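Local coordinates for protein acyl-CoA hydrolase (Bacillus cereus, PDB 1Y7U) that probably hydrolyses long-chain fatty acyl-CoA thioesters, binding coenzyme A in a HotDog-fold pocket and also binding calcium, at residues 43-46 against 47-50; 104-107 against 108-111; 147-150 against 151-154. All coordinates share one frame; numbering follows the deposited sequence. Where two conformers were deposited one is given.

Contact 1 of 3, residues 43-46 against 47-50; sequences LSEM and DMVA
The two carboxylates, of Glu-45 and Asp-47, are the flat groups here: Glu-45 meets Met-48 through OE2, while Asp-47 OD2 reaches Ser-44 O only through a water. Glu-45 OE2 lies 4.1 Å from Met-48 CB, a loose touch in which the two side chains cross obliquely. The glutamate chain folds over at its second torsion (chi2 69°), which brings its end, having started out away from residues 47-50, nearer to them; OE2 is then held by a salt bridge to Lys-22. On Asp-47, CG stands anti to the backbone N (chi1 174°), which sets the carboxylate beside the water, and OD2 accepts a hydrogen bond from it at 3.0 Å. The same water donates to Ser-44 O, 2.7 Å away, so it clamps the aspartate to the backbone one turn back. Ser-44 O also receives Met-48 N at 3.0 Å, which gives that carbonyl two donors. OD2 has a further, weak hydrogen bond from Gly-40 N of the second subunit. The backbone supplies the rest: Asp-47 N reaches Leu-43 O at 3.1 Å in a practically straight bond (179°), Val-49 N reaches Glu-45 O and Ala-50 N reaches Met-46 O, the regular i to i+4 ladder of an alpha-helix. This is the first half of helix 39-58, the sausage of the HotDog fold. Met-46, a selenomethionine, presses on Val-100 and Val-102 of strand 95-105 and on Ala-116, while Asp-47 touches Val-120, Phe-122 and the CoA-binding Thr-64. Ala-50 packs on Val-98, Val-100 and Phe-122, and Val-49 on Tyr-84, so the curved sheet wraps this helix; across the subunit interface, Ser-44 meets Ser-44 of the second subunit and Met-48 meets its Phe-38.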
ATOM      1  N   LEU A  43       3.001   9.182 -13.718  1.00 22.82           N
ATOM      2  CA  LEU A  43       1.692   9.537 -14.247  1.00 23.86           C
ATOM      3  C   LEU A  43       0.643   9.539 -13.138  1.00 26.05           C
ATOM      4  O   LEU A  43      -0.139  10.480 -13.018  1.00 24.97           O
ATOM      5  CB  LEU A  43       1.290   8.562 -15.349  1.00 25.50           C
ATOM      6  CG  LEU A  43       2.222   8.558 -16.565  1.00 27.00           C
ATOM      7  CD1 LEU A  43       1.881   7.411 -17.498  1.00 25.01           C
ATOM      8  CD2 LEU A  43       2.117   9.889 -17.274  1.00 25.98           C
ATOM      9  N   SER A  44       0.621   8.496 -12.313  1.00 28.48           N
ATOM     10  CA  SER A  44      -0.355   8.444 -11.234  1.00 30.62           C
ATOM     11  C   SER A  44      -0.229   9.706 -10.383  1.00 29.64           C
ATOM     12  O   SER A  44      -1.224  10.345 -10.023  1.00 27.93           O
ATOM     13  CB  SER A  44      -0.128   7.217 -10.360  1.00 36.42           C
ATOM     14  OG  SER A  44      -1.112   7.138  -9.341  1.00 53.00           O
ATOM     15  N   GLU A  45       1.007  10.073 -10.081  1.00 27.32           N
ATOM     16  CA  GLU A  45       1.255  11.238  -9.259  1.00 29.21           C
ATOM     17  C   GLU A  45       0.906  12.558  -9.929  1.00 29.02           C
ATOM     18  O   GLU A  45       0.414  13.470  -9.271  1.00 27.87           O
ATOM     19  CB  GLU A  45       2.711  11.259  -8.818  1.00 32.88           C
ATOM     20  CG  GLU A  45       2.859  11.593  -7.363  1.00 39.85           C
ATOM     21  CD  GLU A  45       2.346  10.488  -6.474  1.00 43.06           C
ATOM     22  OE1 GLU A  45       3.096   9.516  -6.251  1.00 44.59           O
ATOM     23  OE2 GLU A  45       1.192  10.584  -6.008  1.00 45.49           O
HETATM   24  N   MSE A  46       1.169  12.679 -11.228  1.00 30.32           N
HETATM   25  CA  MSE A  46       0.856  13.919 -11.929  1.00 32.36           C
HETATM   26  C   MSE A  46      -0.639  14.176 -11.846  1.00 31.33           C
HETATM   27  O   MSE A  46      -1.079  15.276 -11.499  1.00 31.03           O
HETATM   28  CB  MSE A  46       1.265  13.835 -13.392  1.00 37.99           C
HETATM   29  CG  MSE A  46       2.742  13.670 -13.615  1.00 48.14           C
HETATM   30 SE   MSE A  46       3.136  13.626 -15.497  1.00 61.04          SE
HETATM   31  CE  MSE A  46       4.310  15.151 -15.593  1.00 60.02           C
ATOM     32  N   ASP A  47      -1.416  13.147 -12.166  1.00 29.20           N
ATOM     33  CA  ASP A  47      -2.870  13.233 -12.131  1.00 28.91           C
ATOM     34  C   ASP A  47      -3.363  13.574 -10.725  1.00 28.75           C
ATOM     35  O   ASP A  47      -4.250  14.409 -10.550  1.00 28.05           O
ATOM     36  CB  ASP A  47      -3.476  11.899 -12.596  1.00 28.58           C
ATOM     37  CG  ASP A  47      -4.991  11.854 -12.460  1.00 30.04           C
ATOM     38  OD1 ASP A  47      -5.677  12.636 -13.149  1.00 31.47           O
ATOM     39  OD2 ASP A  47      -5.502  11.034 -11.664  1.00 32.38           O
HETATM   40  N   MSE A  48      -2.767  12.939  -9.725  1.00 29.22           N
HETATM   41  CA  MSE A  48      -3.167  13.142  -8.343  1.00 30.28           C
HETATM   42  C   MSE A  48      -3.039  14.579  -7.899  1.00 29.17           C
HETATM   43  O   MSE A  48      -4.002  15.208  -7.455  1.00 28.95           O
HETATM   44  CB  MSE A  48      -2.329  12.256  -7.425  1.00 35.49           C
HETATM   45  CG  MSE A  48      -2.703  12.353  -5.953  1.00 44.27           C
HETATM   46 SE   MSE A  48      -4.544  11.858  -5.580  1.00 54.96          SE
HETATM   47  CE  MSE A  48      -5.221  13.620  -5.251  1.00 51.44           C
ATOM     48  N   VAL A  49      -1.830  15.095  -8.018  1.00 28.11           N
ATOM     49  CA  VAL A  49      -1.531  16.446  -7.616  1.00 26.45           C
ATOM     50  C   VAL A  49      -2.349  17.446  -8.452  1.00 26.60           C
ATOM     51  O   VAL A  49      -2.728  18.515  -7.976  1.00 26.74           O
ATOM     52  CB  VAL A  49      -0.011  16.664  -7.750  1.00 25.26           C
ATOM     53  CG1 VAL A  49       0.320  17.373  -9.043  1.00 24.43           C
ATOM     54  CG2 VAL A  49       0.511  17.386  -6.536  1.00 25.33           C
ATOM     55  N   ALA A  50      -2.645  17.076  -9.692  1.00 26.69           N
ATOM     56  CA  ALA A  50      -3.426  17.922 -10.589  1.00 25.22           C
ATOM     57  C   ALA A  50      -4.914  17.924 -10.231  1.00 26.59           C
ATOM     58  O   ALA A  50      -5.599  18.934 -10.385  1.00 27.06           O
ATOM     59  CB  ALA A  50      -3.250  17.448 -12.004  1.00 22.70           C
TER
HETATM   60  O   HOH W   1      -3.774   9.712  -9.566  1.00 32.00           O

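Contact 2 of 3, residues 104-107 against 108-111; sequences SEYL and ISGE
Two backbone hydrogen bonds join Tyr-106 to the returning chain. Its N donates to Glu-111 O at 3.0 Å with an angle of 168° at the hydrogen. Its O takes Gly-110 N at 2.9 Å in a more bent bond (136°). Glu-111 O has a second, softer partner, the CA-H of Glu-105, with CA and O 3.5 Å apart. One carbonyl thus bridges two successive residues of the outgoing arm.

Together these bonds make the tip of a beta hairpin between strands 95-105 and 112-125 of the HotDog sheet, with residues 107-110 as a four-residue loop. Leu-107, Ile-108 and Ser-109 run through near-helical backbone angles, and Gly-110 then turns the chain back with a positive phi (100°), a backbone conformation readily open to glycine.

The apolar and van der Waals contacts gather round the tyrosine. Tyr-106 CB, directed toward the returning arm, comes 3.7 Å from Ser-109 CB. The tyrosine side chain lies side by side with that of Ile-108, both running the same way. The finer fit of the ring against Ile-108 and Ser-109 is doubtful, because several atoms there are modelled too close. One residue earlier, Glu-105 CG lies 3.8 Å from Gly-110 O.

Charge enters through Glu-105, whose OE2 makes a salt bridge to Arg-56 of the third subunit, so the end of the strand beside the loop joins the subunit contact. Within the chain, backbone bonds tie Glu-105 to Cys-81 and Leu-107 to Ser-79, while the side chain of Tyr-106 touches Ser-79 and Asp-80.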
ATOM      1  N   SER A 104      13.283  16.103 -10.650  1.00 32.42           N
ATOM      2  CA  SER A 104      14.053  15.179  -9.835  1.00 37.35           C
ATOM      3  C   SER A 104      15.251  15.942  -9.281  1.00 38.42           C
ATOM      4  O   SER A 104      15.781  16.843  -9.927  1.00 39.58           O
ATOM      5  CB  SER A 104      14.517  13.976 -10.662  1.00 40.91           C
ATOM      6  OG  SER A 104      15.334  14.370 -11.747  1.00 50.25           O
ATOM      7  N   GLU A 105      15.673  15.591  -8.076  1.00 40.75           N
ATOM      8  CA  GLU A 105      16.786  16.278  -7.453  1.00 43.75           C
ATOM      9  C   GLU A 105      17.742  15.306  -6.785  1.00 45.08           C
ATOM     10  O   GLU A 105      17.320  14.471  -5.977  1.00 44.83           O
ATOM     11  CB  GLU A 105      16.245  17.257  -6.426  1.00 46.66           C
ATOM     12  CG  GLU A 105      17.287  17.896  -5.561  1.00 51.72           C
ATOM     13  CD  GLU A 105      16.659  18.737  -4.484  1.00 56.28           C
ATOM     14  OE1 GLU A 105      17.397  19.235  -3.610  1.00 59.83           O
ATOM     15  OE2 GLU A 105      15.419  18.900  -4.514  1.00 58.86           O
ATOM     16  N   TYR A 106      19.028  15.413  -7.125  1.00 46.40           N
ATOM     17  CA  TYR A 106      20.038  14.539  -6.542  1.00 48.17           C
ATOM     18  C   TYR A 106      20.190  14.870  -5.062  1.00 47.58           C
ATOM     19  O   TYR A 106      20.377  16.030  -4.693  1.00 45.76           O
ATOM     20  CB  TYR A 106      21.380  14.721  -7.230  1.00 54.01           C
ATOM     21  CG  TYR A 106      22.292  13.552  -7.000  1.00 61.06           C
ATOM     22  CD1 TYR A 106      22.131  12.379  -7.722  1.00 65.36           C
ATOM     23  CD2 TYR A 106      23.294  13.601  -6.039  1.00 65.00           C
ATOM     24  CE1 TYR A 106      22.944  11.274  -7.497  1.00 71.44           C
ATOM     25  CE2 TYR A 106      24.118  12.502  -5.802  1.00 71.06           C
ATOM     26  CZ  TYR A 106      23.939  11.340  -6.535  1.00 73.29           C
ATOM     27  OH  TYR A 106      24.750  10.247  -6.313  1.00 74.67           O
ATOM     28  N   LEU A 107      20.120  13.847  -4.219  1.00 48.22           N
ATOM     29  CA  LEU A 107      20.219  14.030  -2.781  1.00 50.00           C
ATOM     30  C   LEU A 107      21.579  14.536  -2.304  1.00 50.47           C
ATOM     31  O   LEU A 107      21.670  15.196  -1.270  1.00 51.90           O
ATOM     32  CB  LEU A 107      19.862  12.718  -2.079  1.00 52.64           C
ATOM     33  CG  LEU A 107      18.489  12.153  -2.486  1.00 55.62           C
ATOM     34  CD1 LEU A 107      18.271  10.769  -1.883  1.00 54.15           C
ATOM     35  CD2 LEU A 107      17.391  13.116  -2.052  1.00 55.11           C
ATOM     36  N   ILE A 108      22.632  14.245  -3.059  1.00 48.65           N
ATOM     37  CA  ILE A 108      23.978  14.676  -2.679  1.00 47.89           C
ATOM     38  C   ILE A 108      24.451  15.924  -3.422  1.00 47.01           C
ATOM     39  O   ILE A 108      25.162  16.750  -2.852  1.00 47.37           O
ATOM     40  CB  ILE A 108      25.019  13.548  -2.920  1.00 49.63           C
ATOM     41  CG1 ILE A 108      24.780  12.388  -1.949  1.00 48.04           C
ATOM     42  CG2 ILE A 108      26.435  14.095  -2.772  1.00 49.90           C
ATOM     43  CD1 ILE A 108      25.631  11.158  -2.252  1.00 48.72           C
ATOM     44  N   SER A 109      24.060  16.050  -4.688  1.00 46.41           N
ATOM     45  CA  SER A 109      24.450  17.180  -5.534  1.00 46.14           C
ATOM     46  C   SER A 109      23.556  18.389  -5.366  1.00 45.25           C
ATOM     47  O   SER A 109      24.028  19.510  -5.200  1.00 46.28           O
ATOM     48  CB  SER A 109      24.393  16.793  -7.012  1.00 47.07           C
ATOM     49  OG  SER A 109      24.983  15.536  -7.252  1.00 56.37           O
ATOM     50  N   GLY A 110      22.253  18.150  -5.426  1.00 45.85           N
ATOM     51  CA  GLY A 110      21.301  19.235  -5.350  1.00 44.62           C
ATOM     52  C   GLY A 110      20.888  19.499  -6.789  1.00 44.09           C
ATOM     53  O   GLY A 110      19.933  20.225  -7.055  1.00 45.96           O
ATOM     54  N   GLU A 111      21.623  18.891  -7.719  1.00 41.03           N
ATOM     55  CA  GLU A 111      21.358  19.025  -9.143  0.50 41.06           C
ATOM     56  C   GLU A 111      19.898  18.700  -9.423  1.00 41.67           C
ATOM     57  O   GLU A 111      19.458  17.567  -9.222  1.00 42.68           O
ATOM     58  CB  GLU A 111      22.221  18.050  -9.949  0.50 41.99           C
ATOM     59  CG  GLU A 111      23.725  18.187  -9.790  0.50 43.45           C
ATOM     60  CD  GLU A 111      24.247  19.535 -10.235  0.50 45.04           C
ATOM     61  OE1 GLU A 111      23.682  20.109 -11.192  0.50 45.01           O
ATOM     62  OE2 GLU A 111      25.233  20.016  -9.637  0.50 45.24           O
TER

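Contact 3 of 3, residues 147-150 against 151-154; sequences SHRI and AVLR
Val-152 lies over one face of the His-148 ring: its CG2 methyl stands 3.9 Å from the ring centroid and 27° off the normal, a CH-pi contact displaced toward the rim. The valine offers that methyl because CG1 takes the place anti to the backbone N (chi1 170°), leaving CG2 on the side of the preceding turn. Next along the helix, the Arg-149 chain, bent at its second and third torsions, sets one face of its guanidinium over Leu-153 CG, with Arg-149 NH1 3.7 Å from Leu-153 CD1. Arg-149 NH2 also brushes Val-152 CG1 at 3.9 Å. Since this arginine touches a crystal neighbour, its pose may owe something to the lattice. Beneath these pairs is the i to i+4 bonding of helix 142-170: Ala-151 N to Ser-147 O at 2.9 Å, Val-152 N to His-148 O, Leu-153 N to Arg-149 O, and Arg-154 N to Ile-150 O at 3.0 Å. The helix packs on the HotDog sheet, apparently on the face away from helix 39-58, where Ala-151 meets Ile-89, Trp-90 and Phe-119 and Ile-150 meets Phe-119 as well as Leu-171 of the second subunit. Arg-154, deposited in two conformers, forms in the one given a salt bridge to Asp-68 and a cation-pi contact with Trp-69.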
ATOM      1  N   SER A 147       2.921  29.455 -20.492  1.00 37.51           N
ATOM      2  CA  SER A 147       2.311  28.160 -20.302  1.00 34.68           C
ATOM      3  C   SER A 147       0.835  28.238 -20.706  1.00 33.70           C
ATOM      4  O   SER A 147       0.283  27.274 -21.236  1.00 33.42           O
ATOM      5  CB  SER A 147       2.497  27.686 -18.847  1.00 34.97           C
ATOM      6  OG  SER A 147       3.749  27.014 -18.656  1.00 28.73           O
ATOM      7  N   HIS A 148       0.201  29.389 -20.499  1.00 32.14           N
ATOM      8  CA  HIS A 148      -1.205  29.523 -20.879  1.00 31.31           C
ATOM      9  C   HIS A 148      -1.379  29.540 -22.397  1.00 31.08           C
ATOM     10  O   HIS A 148      -2.380  29.038 -22.923  1.00 25.70           O
ATOM     11  CB  HIS A 148      -1.828  30.785 -20.276  1.00 31.64           C
ATOM     12  CG  HIS A 148      -3.248  31.004 -20.695  1.00 31.66           C
ATOM     13  ND1 HIS A 148      -3.604  31.877 -21.701  1.00 32.80           N
ATOM     14  CD2 HIS A 148      -4.397  30.413 -20.293  1.00 33.11           C
ATOM     15  CE1 HIS A 148      -4.907  31.814 -21.900  1.00 33.80           C
ATOM     16  NE2 HIS A 148      -5.413  30.931 -21.056  1.00 33.63           N
ATOM     17  N   ARG A 149      -0.402  30.115 -23.095  1.00 32.07           N
ATOM     18  CA  ARG A 149      -0.432  30.181 -24.555  1.00 32.33           C
ATOM     19  C   ARG A 149      -0.360  28.751 -25.077  1.00 31.39           C
ATOM     20  O   ARG A 149      -1.143  28.338 -25.936  1.00 34.75           O
ATOM     21  CB  ARG A 149       0.770  30.971 -25.067  1.00 34.05           C
ATOM     22  CG  ARG A 149       0.473  31.976 -26.170  1.00 39.98           C
ATOM     23  CD  ARG A 149       0.222  31.340 -27.532  1.00 42.62           C
ATOM     24  NE  ARG A 149      -1.181  31.434 -27.936  1.00 47.55           N
ATOM     25  CZ  ARG A 149      -1.639  31.158 -29.158  1.00 49.33           C
ATOM     26  NH1 ARG A 149      -0.810  30.772 -30.117  1.00 51.14           N
ATOM     27  NH2 ARG A 149      -2.937  31.255 -29.420  1.00 50.22           N
ATOM     28  N   ILE A 150       0.590  27.995 -24.546  1.00 28.20           N
ATOM     29  CA  ILE A 150       0.767  26.611 -24.946  1.00 28.36           C
ATOM     30  C   ILE A 150      -0.483  25.816 -24.623  1.00 29.47           C
ATOM     31  O   ILE A 150      -0.932  24.996 -25.427  1.00 30.35           O
ATOM     32  CB  ILE A 150       1.974  25.975 -24.230  1.00 29.09           C
ATOM     33  CG1 ILE A 150       3.256  26.678 -24.685  1.00 28.85           C
ATOM     34  CG2 ILE A 150       2.028  24.479 -24.515  1.00 26.87           C
ATOM     35  CD1 ILE A 150       4.528  26.136 -24.084  1.00 28.26           C
ATOM     36  N   ALA A 151      -1.053  26.057 -23.449  1.00 31.23           N
ATOM     37  CA  ALA A 151      -2.263  25.353 -23.047  1.00 32.46           C
ATOM     38  C   ALA A 151      -3.387  25.656 -24.030  1.00 33.85           C
ATOM     39  O   ALA A 151      -4.201  24.790 -24.335  1.00 34.80           O
ATOM     40  CB  ALA A 151      -2.664  25.766 -21.652  1.00 30.68           C
ATOM     41  N   VAL A 152      -3.426  26.890 -24.523  1.00 34.60           N
ATOM     42  CA  VAL A 152      -4.446  27.305 -25.485  1.00 35.87           C
ATOM     43  C   VAL A 152      -4.368  26.448 -26.750  1.00 37.54           C
ATOM     44  O   VAL A 152      -5.396  26.004 -27.278  1.00 35.13           O
ATOM     45  CB  VAL A 152      -4.272  28.804 -25.876  1.00 35.95           C
ATOM     46  CG1 VAL A 152      -5.163  29.150 -27.047  1.00 33.16           C
ATOM     47  CG2 VAL A 152      -4.616  29.699 -24.689  1.00 35.70           C
ATOM     48  N   LEU A 153      -3.147  26.216 -27.225  1.00 39.71           N
ATOM     49  CA  LEU A 153      -2.932  25.415 -28.425  1.00 42.47           C
ATOM     50  C   LEU A 153      -3.221  23.942 -28.215  1.00 45.06           C
ATOM     51  O   LEU A 153      -3.702  23.268 -29.120  1.00 46.13           O
ATOM     52  CB  LEU A 153      -1.503  25.589 -28.934  1.00 37.97           C
ATOM     53  CG  LEU A 153      -1.232  27.011 -29.424  1.00 36.97           C
ATOM     54  CD1 LEU A 153       0.238  27.239 -29.665  1.00 35.49           C
ATOM     55  CD2 LEU A 153      -2.028  27.233 -30.685  1.00 32.66           C
ATOM     56  N   ARG A 154      -2.929  23.455 -27.015  0.50 46.70           N
ATOM     57  CA  ARG A 154      -3.159  22.060 -26.665  0.50 49.59           C
ATOM     58  C   ARG A 154      -4.651  21.787 -26.526  0.50 51.20           C
ATOM     59  O   ARG A 154      -5.119  20.672 -26.763  0.50 51.18           O
ATOM     60  CB  ARG A 154      -2.463  21.734 -25.339  0.50 49.00           C
ATOM     61  CG  ARG A 154      -0.947  21.711 -25.414  0.50 48.39           C
ATOM     62  CD  ARG A 154      -0.443  20.359 -25.884  0.50 46.40           C
ATOM     63  NE  ARG A 154      -1.054  19.950 -27.141  0.50 44.45           N
ATOM     64  CZ  ARG A 154      -0.883  18.755 -27.694  0.50 45.57           C
ATOM     65  NH1 ARG A 154      -0.119  17.848 -27.102  0.50 43.66           N
ATOM     66  NH2 ARG A 154      -1.482  18.464 -28.839  0.50 47.95           N
TER

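The three contacts follow one another along the chain without touching. Contact 1 lies at the heart of the subunit, on the central helix, its centre about 22 Å from that of contact 2 and about 19 Å from that of contact 3; contacts 2 and 3 are about 30 Å apart between centres. Each brings a side chain near bound coenzyme A: Asp-47 to about 7 Å, Ser-104 to about 8 Å and Arg-154 to about 9 Å. Near contact 3, CoA-binding Arg-158 lies one turn beyond Arg-154, and the side chain of His-148 is about 10 Å from a calcium ion. Strands 95-105 and 112-125, joined by contact 2, also pack against contact 1.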